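Local structure of glycosyl hydrolases family 31 family protein (Aspergillus niger, 6DRU) at residues F248-I253 and L551-T556; S255-E260 and H557-C562; V466-S471 and M482-D487. The protein hydrolyses xyloglucan oligosaccharides, releasing alpha-xylose from their non-reducing terminal glucose, as an alpha-xylosidase of glycoside hydrolase family 31. One frame throughout, in Å; residues are numbered along the deposited sequence.

Overall arrangement
All three contacts are buried in the TIM-barrel domain, with no surface member among them; contact 3 lies nearest the centre of the chain and contact 2 farthest from it. Contact 1 pairs the early barrel strand 252-254 with the late strand 554-555 by backbone bonds and apolar packing. Contact 2 lies in the loops that follow these two strands, where one backbone bond remains and sugars take up much of the chemistry. Contact 3 belongs to the same sheet as contact 1, and the two touch through F553 on M482 and R555 on W484. Contacts 2 and 3 do not touch each other, but both reach the bound xylose, H557 from one and R470 and D487 from the other.

Contact 1: residues F248-I253 and L551-T556; sequences FSLGYI and LPFMRT
R555 leans on I253 where strands 252-254 and 554-555 run parallel, and its side chain is worth following outward. CB sits 3.7 Å from I253 CB. CG and then CD pass along the I253 CG2 branch, at 3.8 and 3.9 Å. With CG anti to the backbone N (chi1 158°) and the chain extended as far as NE, the guanidinium is carried clear of I253; there it makes a salt bridge to D516 and a cation-pi contact with W484. The backbones hold this register with two bonds: I253 N gives to M554 O (3.1 Å, bent to 140°), and T556 N gives to I253 O almost straight. M554 reaches the Y252 ring at its edge, a Met-aromatic contact with SD 5.5 Å from the ring centroid. Ahead of the strands, F553 turns the edge of its ring, at CD1, to S249 O. One water joins the segments, donating to S249 O and G251 O and accepting from M554 N. Backbone bonds, a water and hydrocarbon thus do the joining, while the R555 side chain carries its guanidinium toward the xylose site, about 5 Å from the sugar.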
# COMPACT_ATOMS: atom_id res chain seq x y z
N PHE A 248 -3.39 -35.08 38.51
CA PHE A 248 -4.13 -36.02 37.66
C PHE A 248 -3.66 -35.95 36.21
O PHE A 248 -3.71 -36.96 35.50
CB PHE A 248 -5.63 -35.75 37.75
CG PHE A 248 -6.10 -34.61 36.89
CD1 PHE A 248 -6.00 -33.30 37.32
CD2 PHE A 248 -6.66 -34.86 35.64
CE1 PHE A 248 -6.44 -32.26 36.53
CE2 PHE A 248 -7.09 -33.82 34.85
CZ PHE A 248 -6.98 -32.51 35.29
N SER A 249 -3.20 -34.78 35.75
CA SER A 249 -2.77 -34.63 34.37
C SER A 249 -1.51 -35.42 34.04
O SER A 249 -1.19 -35.58 32.85
CB SER A 249 -2.55 -33.15 34.05
OG SER A 249 -1.52 -32.61 34.87
N LEU A 250 -0.80 -35.93 35.04
CA LEU A 250 0.42 -36.70 34.80
C LEU A 250 0.15 -38.17 34.50
O LEU A 250 1.10 -38.93 34.31
CB LEU A 250 1.36 -36.57 36.00
CG LEU A 250 1.76 -35.15 36.39
CD1 LEU A 250 2.62 -35.17 37.65
CD2 LEU A 250 2.49 -34.47 35.25
N GLY A 251 -1.11 -38.58 34.46
CA GLY A 251 -1.47 -39.97 34.24
C GLY A 251 -1.69 -40.30 32.78
O GLY A 251 -1.06 -39.74 31.88
N TYR A 252 -2.60 -41.24 32.54
CA TYR A 252 -2.92 -41.69 31.20
C TYR A 252 -4.12 -40.91 30.66
O TYR A 252 -5.17 -40.87 31.29
CB TYR A 252 -3.22 -43.19 31.20
CG TYR A 252 -3.65 -43.75 29.86
CD1 TYR A 252 -2.74 -43.92 28.83
CD2 TYR A 252 -4.97 -44.11 29.64
CE1 TYR A 252 -3.14 -44.43 27.61
CE2 TYR A 252 -5.38 -44.63 28.43
CZ TYR A 252 -4.46 -44.78 27.41
OH TYR A 252 -4.87 -45.30 26.20
N ILE A 253 -3.94 -40.31 29.49
CA ILE A 253 -4.96 -39.46 28.87
C ILE A 253 -5.51 -40.20 27.66
O ILE A 253 -4.81 -40.42 26.67
CB ILE A 253 -4.40 -38.09 28.48
CG1 ILE A 253 -3.93 -37.34 29.73
CG2 ILE A 253 -5.44 -37.29 27.72
CD1 ILE A 253 -3.00 -36.19 29.44
N LEU A 551 7.30 -38.85 28.08
CA LEU A 551 7.06 -37.51 27.57
C LEU A 551 6.39 -36.69 28.67
O LEU A 551 5.85 -37.26 29.63
CB LEU A 551 6.17 -37.53 26.33
CG LEU A 551 6.83 -37.97 25.02
CD1 LEU A 551 5.80 -38.03 23.90
CD2 LEU A 551 7.96 -37.02 24.66
N PRO A 552 6.45 -35.36 28.58
CA PRO A 552 5.84 -34.53 29.64
C PRO A 552 4.39 -34.88 29.93
O PRO A 552 3.96 -34.80 31.08
CB PRO A 552 6.00 -33.11 29.10
CG PRO A 552 7.24 -33.18 28.27
CD PRO A 552 7.20 -34.53 27.62
N PHE A 553 3.63 -35.27 28.91
CA PHE A 553 2.26 -35.73 29.10
C PHE A 553 2.03 -36.94 28.20
O PHE A 553 2.35 -36.91 27.01
CB PHE A 553 1.25 -34.63 28.78
CG PHE A 553 1.27 -33.49 29.77
CD1 PHE A 553 0.51 -33.55 30.92
CD2 PHE A 553 2.06 -32.37 29.54
CE1 PHE A 553 0.53 -32.51 31.84
CE2 PHE A 553 2.08 -31.33 30.46
CZ PHE A 553 1.31 -31.40 31.60
N MET A 554 1.47 -38.00 28.78
CA MET A 554 1.17 -39.23 28.05
C MET A 554 -0.28 -39.18 27.60
O MET A 554 -1.20 -39.27 28.42
CB MET A 554 1.44 -40.45 28.92
CG MET A 554 1.34 -41.77 28.18
SD MET A 554 1.25 -43.19 29.28
CE MET A 554 1.17 -44.53 28.10
N ARG A 555 -0.49 -39.04 26.29
CA ARG A 555 -1.83 -38.94 25.73
C ARG A 555 -1.87 -39.66 24.39
O ARG A 555 -0.97 -39.48 23.56
CB ARG A 555 -2.27 -37.48 25.57
CG ARG A 555 -3.38 -37.27 24.55
CD ARG A 555 -3.82 -35.81 24.48
NE ARG A 555 -4.51 -35.50 23.24
CZ ARG A 555 -3.90 -35.15 22.11
NH1 ARG A 555 -2.58 -35.06 22.09
NH2 ARG A 555 -4.60 -34.88 21.02
N THR A 556 -2.91 -40.46 24.19
CA THR A 556 -3.16 -41.12 22.92
C THR A 556 -4.34 -40.45 22.22
O THR A 556 -5.29 -40.00 22.87
CB THR A 556 -3.44 -42.62 23.12
OG1 THR A 556 -3.69 -43.23 21.85
CG2 THR A 556 -4.64 -42.83 24.04
O HOH W 1 0.29 -37.48 31.39

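Contact 2: residues S255-E260 and H557-C562; sequences SKLRYE and HGSRTC. With XYS (alpha-D-xylopyranose), chain N; BMA (beta-D-mannopyranose), chain D; BGC (beta-D-glucopyranose), chain F; BGC (beta-D-glucopyranose), chain B.
S255 faces H557 at the start of this contact, its OG 3.0 Å from H557 ND1. S255 O also takes a CA-H...O contact from H557 CA. K256 brings its own CA up beside ND1, but its long side chain heads off the other way: CG lies over one face of the Y259 ring, and NZ bonds to T569 and C570. The H557 ring that these two residues meet has its CG anti to the backbone N (chi1 177°) and presents its NE2 edge to the xylose: NE2 donates to O4 at 3.1 Å and is also hydrogen-bonded to O3 at 3.0 Å, where the donor is not settled.

L257 makes the single backbone hydrogen bond between the segments, its N giving to G558 O at 3.1 Å with the donor tilted 35° out of the carbonyl plane. Its CD1 touches two sugars, 3.3 Å from O4 of the xylose and 3.5 Å from O2 of a glucose (chain F). S559, across from L257, has its OG bonded to that same glucose O2, 3.1 Å away, and touching C6 of the chain B glucose. These glucoses are consistent with a xyloglucan product.

After the cis peptide before R258, the first segment leaves its partner, and E260 ends beside a mannose of the protein's glycan. Both loops follow parallel barrel strands, 252-254 and 554-555. Y259 packs on helix 262-274, which comes next in the chain; R560 packs on helix 535-548, and C562 is tied to C570 by a disulfide.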
# COMPACT_ATOMS: atom_id res chain seq x y z
N SER A 255 -7.99 -40.46 24.45
CA SER A 255 -8.64 -39.59 23.49
C SER A 255 -8.64 -40.28 22.13
O SER A 255 -7.87 -41.21 21.88
CB SER A 255 -7.94 -38.23 23.39
OG SER A 255 -8.53 -37.43 22.39
N LYS A 256 -9.53 -39.80 21.26
CA LYS A 256 -9.59 -40.25 19.87
C LYS A 256 -10.53 -39.32 19.12
O LYS A 256 -11.17 -38.45 19.70
CB LYS A 256 -10.05 -41.70 19.75
CG LYS A 256 -11.55 -41.89 19.93
CD LYS A 256 -11.98 -43.24 19.39
CE LYS A 256 -13.50 -43.33 19.27
NZ LYS A 256 -13.92 -44.55 18.53
N LEU A 257 -10.60 -39.53 17.81
CA LEU A 257 -11.56 -38.84 16.95
C LEU A 257 -12.56 -39.89 16.46
O LEU A 257 -12.26 -40.64 15.53
CB LEU A 257 -10.85 -38.14 15.79
CG LEU A 257 -11.58 -37.09 14.94
CD1 LEU A 257 -10.61 -36.43 13.99
CD2 LEU A 257 -12.76 -37.65 14.16
N ARG A 258 -13.73 -39.94 17.08
CA ARG A 258 -14.11 -39.13 18.24
C ARG A 258 -15.20 -39.85 19.02
O ARG A 258 -15.91 -40.68 18.46
CB ARG A 258 -14.60 -37.74 17.81
CG ARG A 258 -15.81 -37.75 16.89
CD ARG A 258 -16.14 -36.35 16.40
NE ARG A 258 -17.32 -36.32 15.55
CZ ARG A 258 -18.55 -36.09 15.99
NH1 ARG A 258 -18.77 -35.88 17.28
NH2 ARG A 258 -19.57 -36.08 15.14
N TYR A 259 -15.34 -39.55 20.31
CA TYR A 259 -16.46 -40.07 21.08
C TYR A 259 -17.68 -39.20 20.82
O TYR A 259 -17.68 -38.00 21.14
CB TYR A 259 -16.10 -40.12 22.57
CG TYR A 259 -14.86 -40.93 22.84
CD1 TYR A 259 -14.84 -42.30 22.59
CD2 TYR A 259 -13.70 -40.34 23.32
CE1 TYR A 259 -13.71 -43.05 22.82
CE2 TYR A 259 -12.56 -41.08 23.55
CZ TYR A 259 -12.57 -42.44 23.30
OH TYR A 259 -11.43 -43.18 23.54
N GLU A 260 -18.71 -39.80 20.23
CA GLU A 260 -19.73 -39.05 19.51
C GLU A 260 -20.94 -38.67 20.36
O GLU A 260 -21.52 -37.59 20.14
CB GLU A 260 -20.17 -39.85 18.28
CG GLU A 260 -20.94 -39.06 17.25
CD GLU A 260 -22.43 -39.26 17.36
OE1 GLU A 260 -22.86 -39.91 18.34
OE2 GLU A 260 -23.17 -38.78 16.48
N HIS A 557 -4.26 -40.38 20.89
CA HIS A 557 -5.27 -39.71 20.08
C HIS A 557 -4.98 -40.02 18.62
O HIS A 557 -3.84 -40.32 18.26
CB HIS A 557 -5.27 -38.19 20.33
CG HIS A 557 -6.24 -37.44 19.47
ND1 HIS A 557 -7.60 -37.64 19.55
CD2 HIS A 557 -6.05 -36.50 18.52
CE1 HIS A 557 -8.21 -36.85 18.68
NE2 HIS A 557 -7.29 -36.15 18.04
N GLY A 558 -6.01 -39.94 17.80
CA GLY A 558 -5.85 -40.14 16.38
C GLY A 558 -7.16 -40.46 15.71
O GLY A 558 -8.17 -40.72 16.36
N SER A 559 -7.12 -40.44 14.38
CA SER A 559 -8.25 -40.81 13.53
C SER A 559 -7.89 -42.13 12.86
O SER A 559 -7.25 -42.15 11.80
CB SER A 559 -8.57 -39.71 12.52
OG SER A 559 -9.75 -40.01 11.80
N ARG A 560 -8.29 -43.23 13.48
CA ARG A 560 -7.89 -44.56 13.03
C ARG A 560 -8.84 -45.08 11.96
O ARG A 560 -9.97 -44.62 11.81
CB ARG A 560 -7.87 -45.53 14.21
CG ARG A 560 -7.05 -45.06 15.40
CD ARG A 560 -5.56 -45.15 15.13
NE ARG A 560 -4.78 -44.72 16.28
CZ ARG A 560 -4.11 -43.57 16.34
NH1 ARG A 560 -4.12 -42.74 15.29
NH2 ARG A 560 -3.43 -43.25 17.42
N THR A 561 -8.35 -46.06 11.21
CA THR A 561 -9.17 -46.88 10.33
C THR A 561 -9.12 -48.32 10.83
O THR A 561 -8.28 -48.68 11.66
CB THR A 561 -8.71 -46.78 8.87
OG1 THR A 561 -9.49 -47.66 8.05
CG2 THR A 561 -7.24 -47.12 8.73
N CYS A 562 -10.04 -49.15 10.34
CA CYS A 562 -10.18 -50.49 10.89
C CYS A 562 -11.00 -51.35 9.93
O CYS A 562 -11.65 -50.84 9.00
CB CYS A 562 -10.83 -50.46 12.28
SG CYS A 562 -12.48 -49.71 12.35
C1 XYS N . -7.78 -31.06 14.38
C2 XYS N . -6.96 -31.51 15.56
C3 XYS N . -7.29 -32.95 15.87
C4 XYS N . -8.79 -33.10 16.05
C5 XYS N . -9.49 -32.50 14.85
O1 XYS N . -7.50 -31.88 13.27
O2 XYS N . -5.59 -31.40 15.25
O3 XYS N . -6.64 -33.35 17.06
O4 XYS N . -9.12 -34.46 16.15
O5 XYS N . -9.15 -31.14 14.71
C1 BMA D . -26.01 -38.56 13.89
C2 BMA D . -25.57 -39.92 14.45
C3 BMA D . -26.73 -40.91 14.30
C4 BMA D . -28.04 -40.36 14.89
C5 BMA D . -28.32 -38.97 14.30
C6 BMA D . -29.55 -38.31 14.92
O2 BMA D . -25.32 -39.77 15.84
O3 BMA D . -26.43 -42.18 14.88
O4 BMA D . -29.11 -41.23 14.58
O5 BMA D . -27.19 -38.12 14.54
O6 BMA D . -29.61 -38.66 16.29
C2 BGC F . -9.26 -36.80 9.58
C3 BGC F . -9.40 -35.35 9.25
C4 BGC F . -8.45 -34.97 8.11
C5 BGC F . -8.63 -35.91 6.96
C6 BGC F . -7.62 -35.57 5.87
C1 BGC F . -9.46 -37.59 8.31
O2 BGC F . -10.26 -37.19 10.55
O3 BGC F . -9.11 -34.61 10.38
O4 BGC F . -8.72 -33.66 7.68
O5 BGC F . -8.42 -37.24 7.39
O6 BGC F . -7.88 -36.36 4.73
C2 BGC B . -9.03 -41.35 5.59
C3 BGC B . -8.59 -40.27 6.52
C4 BGC B . -9.75 -39.88 7.46
C5 BGC B . -10.30 -41.12 8.11
C6 BGC B . -11.47 -40.73 9.01
C1 BGC B . -9.60 -42.49 6.39
O1 BGC B . -9.99 -43.51 5.53
O2 BGC B . -7.89 -41.81 4.83
O3 BGC B . -8.20 -39.17 5.78
O4 BGC B . -9.29 -38.99 8.45
O5 BGC B . -10.74 -42.03 7.13
O6 BGC B . -12.69 -41.01 8.37

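Contact 3: residues V466-S471 and M482-D487. With XYS (alpha-D-xylopyranose), chain N.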
# COMPACT_ATOMS: atom_id res chain seq x y z
N VAL A 466 -6.12 -27.98 33.27
CA VAL A 466 -5.22 -27.69 32.17
C VAL A 466 -6.03 -27.43 30.91
O VAL A 466 -7.23 -27.69 30.84
CB VAL A 466 -4.21 -28.83 31.91
CG1 VAL A 466 -3.47 -29.19 33.18
CG2 VAL A 466 -4.92 -30.04 31.35
N SER A 467 -5.34 -26.90 29.90
CA SER A 467 -5.89 -26.73 28.56
C SER A 467 -4.93 -27.35 27.56
O SER A 467 -3.72 -27.39 27.78
CB SER A 467 -6.14 -25.26 28.22
OG SER A 467 -4.92 -24.57 28.00
N LEU A 468 -5.48 -27.85 26.46
CA LEU A 468 -4.71 -28.49 25.40
C LEU A 468 -4.73 -27.58 24.18
O LEU A 468 -5.78 -27.41 23.55
CB LEU A 468 -5.26 -29.87 25.08
CG LEU A 468 -4.57 -30.70 24.00
CD1 LEU A 468 -3.11 -30.93 24.33
CD2 LEU A 468 -5.29 -32.02 23.82
N SER A 469 -3.58 -26.99 23.85
CA SER A 469 -3.46 -26.04 22.76
C SER A 469 -2.52 -26.57 21.70
O SER A 469 -1.58 -27.33 21.99
CB SER A 469 -2.96 -24.68 23.27
OG SER A 469 -2.55 -23.85 22.20
N ARG A 470 -2.77 -26.17 20.45
CA ARG A 470 -1.94 -26.57 19.32
C ARG A 470 -1.00 -25.46 18.86
O ARG A 470 -0.25 -25.66 17.89
CB ARG A 470 -2.83 -27.00 18.14
CG ARG A 470 -2.22 -28.06 17.25
CD ARG A 470 -3.18 -28.44 16.14
NE ARG A 470 -3.45 -27.33 15.24
CZ ARG A 470 -4.40 -27.33 14.32
NH1 ARG A 470 -5.18 -28.39 14.17
NH2 ARG A 470 -4.58 -26.27 13.54
N SER A 471 -1.01 -24.31 19.52
CA SER A 471 -0.18 -23.19 19.12
C SER A 471 0.10 -22.32 20.34
O SER A 471 -0.44 -22.55 21.42
CB SER A 471 -0.84 -22.38 18.00
OG SER A 471 0.07 -21.46 17.42
N MET A 482 -0.80 -27.09 27.79
CA MET A 482 0.18 -27.98 27.17
C MET A 482 0.04 -27.92 25.65
O MET A 482 -1.07 -27.82 25.12
CB MET A 482 0.01 -29.42 27.67
CG MET A 482 -1.32 -30.06 27.31
SD MET A 482 -1.47 -31.75 27.90
CE MET A 482 -2.04 -31.48 29.57
N ILE A 483 1.18 -27.98 24.97
CA ILE A 483 1.23 -27.91 23.51
C ILE A 483 1.39 -29.32 22.97
O ILE A 483 2.12 -30.14 23.55
CB ILE A 483 2.39 -27.01 23.05
CG1 ILE A 483 2.29 -25.62 23.68
CG2 ILE A 483 2.41 -26.89 21.53
CD1 ILE A 483 1.08 -24.84 23.25
N TRP A 484 0.71 -29.62 21.86
CA TRP A 484 0.89 -30.89 21.19
C TRP A 484 1.20 -30.64 19.72
O TRP A 484 0.82 -29.61 19.16
CB TRP A 484 -0.33 -31.82 21.37
CG TRP A 484 -1.33 -31.85 20.25
CD1 TRP A 484 -1.38 -32.74 19.22
CD2 TRP A 484 -2.46 -30.98 20.09
NE1 TRP A 484 -2.45 -32.47 18.41
CE2 TRP A 484 -3.13 -31.39 18.92
CE3 TRP A 484 -2.96 -29.89 20.80
CZ2 TRP A 484 -4.28 -30.76 18.45
CZ3 TRP A 484 -4.10 -29.26 20.33
CH2 TRP A 484 -4.74 -29.69 19.17
N SER A 485 1.89 -31.59 19.10
CA SER A 485 2.54 -31.38 17.81
C SER A 485 1.58 -31.31 16.63
O SER A 485 2.05 -31.19 15.49
CB SER A 485 3.58 -32.47 17.57
OG SER A 485 2.98 -33.75 17.59
N GLY A 486 0.28 -31.41 16.84
CA GLY A 486 -0.66 -31.23 15.75
C GLY A 486 -0.89 -32.48 14.92
O GLY A 486 -0.59 -33.61 15.34
N ASP A 487 -1.42 -32.27 13.72
CA ASP A 487 -1.84 -33.36 12.85
C ASP A 487 -0.63 -34.00 12.17
O ASP A 487 0.05 -33.35 11.37
CB ASP A 487 -2.83 -32.85 11.81
CG ASP A 487 -4.15 -32.44 12.42
OD1 ASP A 487 -4.33 -32.65 13.64
OD2 ASP A 487 -5.00 -31.90 11.69
C1 XYS N . -7.78 -31.06 14.38
C2 XYS N . -6.96 -31.51 15.56
C3 XYS N . -7.29 -32.95 15.87
C4 XYS N . -8.79 -33.10 16.05
C5 XYS N . -9.49 -32.50 14.85
O1 XYS N . -7.50 -31.88 13.27
O2 XYS N . -5.59 -31.40 15.25
O3 XYS N . -6.64 -33.35 17.06
O4 XYS N . -9.12 -34.46 16.15
O5 XYS N . -9.15 -31.14 14.71
O HOH W 2 1.35 -28.03 16.97
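R470 lies across one face of the W484 indole. Its CG stands 3.6 Å from the centroid of the six-membered ring, 12° off the normal, a CH-pi contact; CB and CD flank it over the CZ3 and CZ2 sides. On the opposite side L468 comes up more loosely, CD2 over the rim and CG 3.7 Å from W484 CE3. L468 and W484 cross at about a right angle. The indole also has a cation-pi contact with R555.

A bend at chi3 (64°) turns the guanidinium out of line with the indole, the two planes 60° apart. One in-plane N-H, on NH1, then points at O2 of the xylose (3.2 Å), while NH2 is taken by a salt bridge to D398. The same O2 also lies in the plane of the indole, at its edge near CZ2. D487 meets the sugar from the other segment: OD2 accepts from O1 at 3.0 Å, whereas the modelled OD1-O2 distance is too short to be trusted. R470 NH1 and D487 OD2 stay 4.3 Å apart, the oxygen well out of the guanidinium plane, with no N-H pointing at it.

Farther back, M482 lies beside L468 on the same face of the sheet, crossing it at a slant, with its CG 3.6 Å from L468 CD1, and its CE meets V466 CG2. The backbones are bonded M482 N to S467 O, S469 N to M482 O and W484 N to S469 O; where the strands end, a water donates to both R470 O and W484 O.

These are neighbouring parallel strands of the TIM barrel, their C-terminal ends delivering residues to the active site: R470 and W484 line the xylose pocket, and D487 is the assigned proton donor.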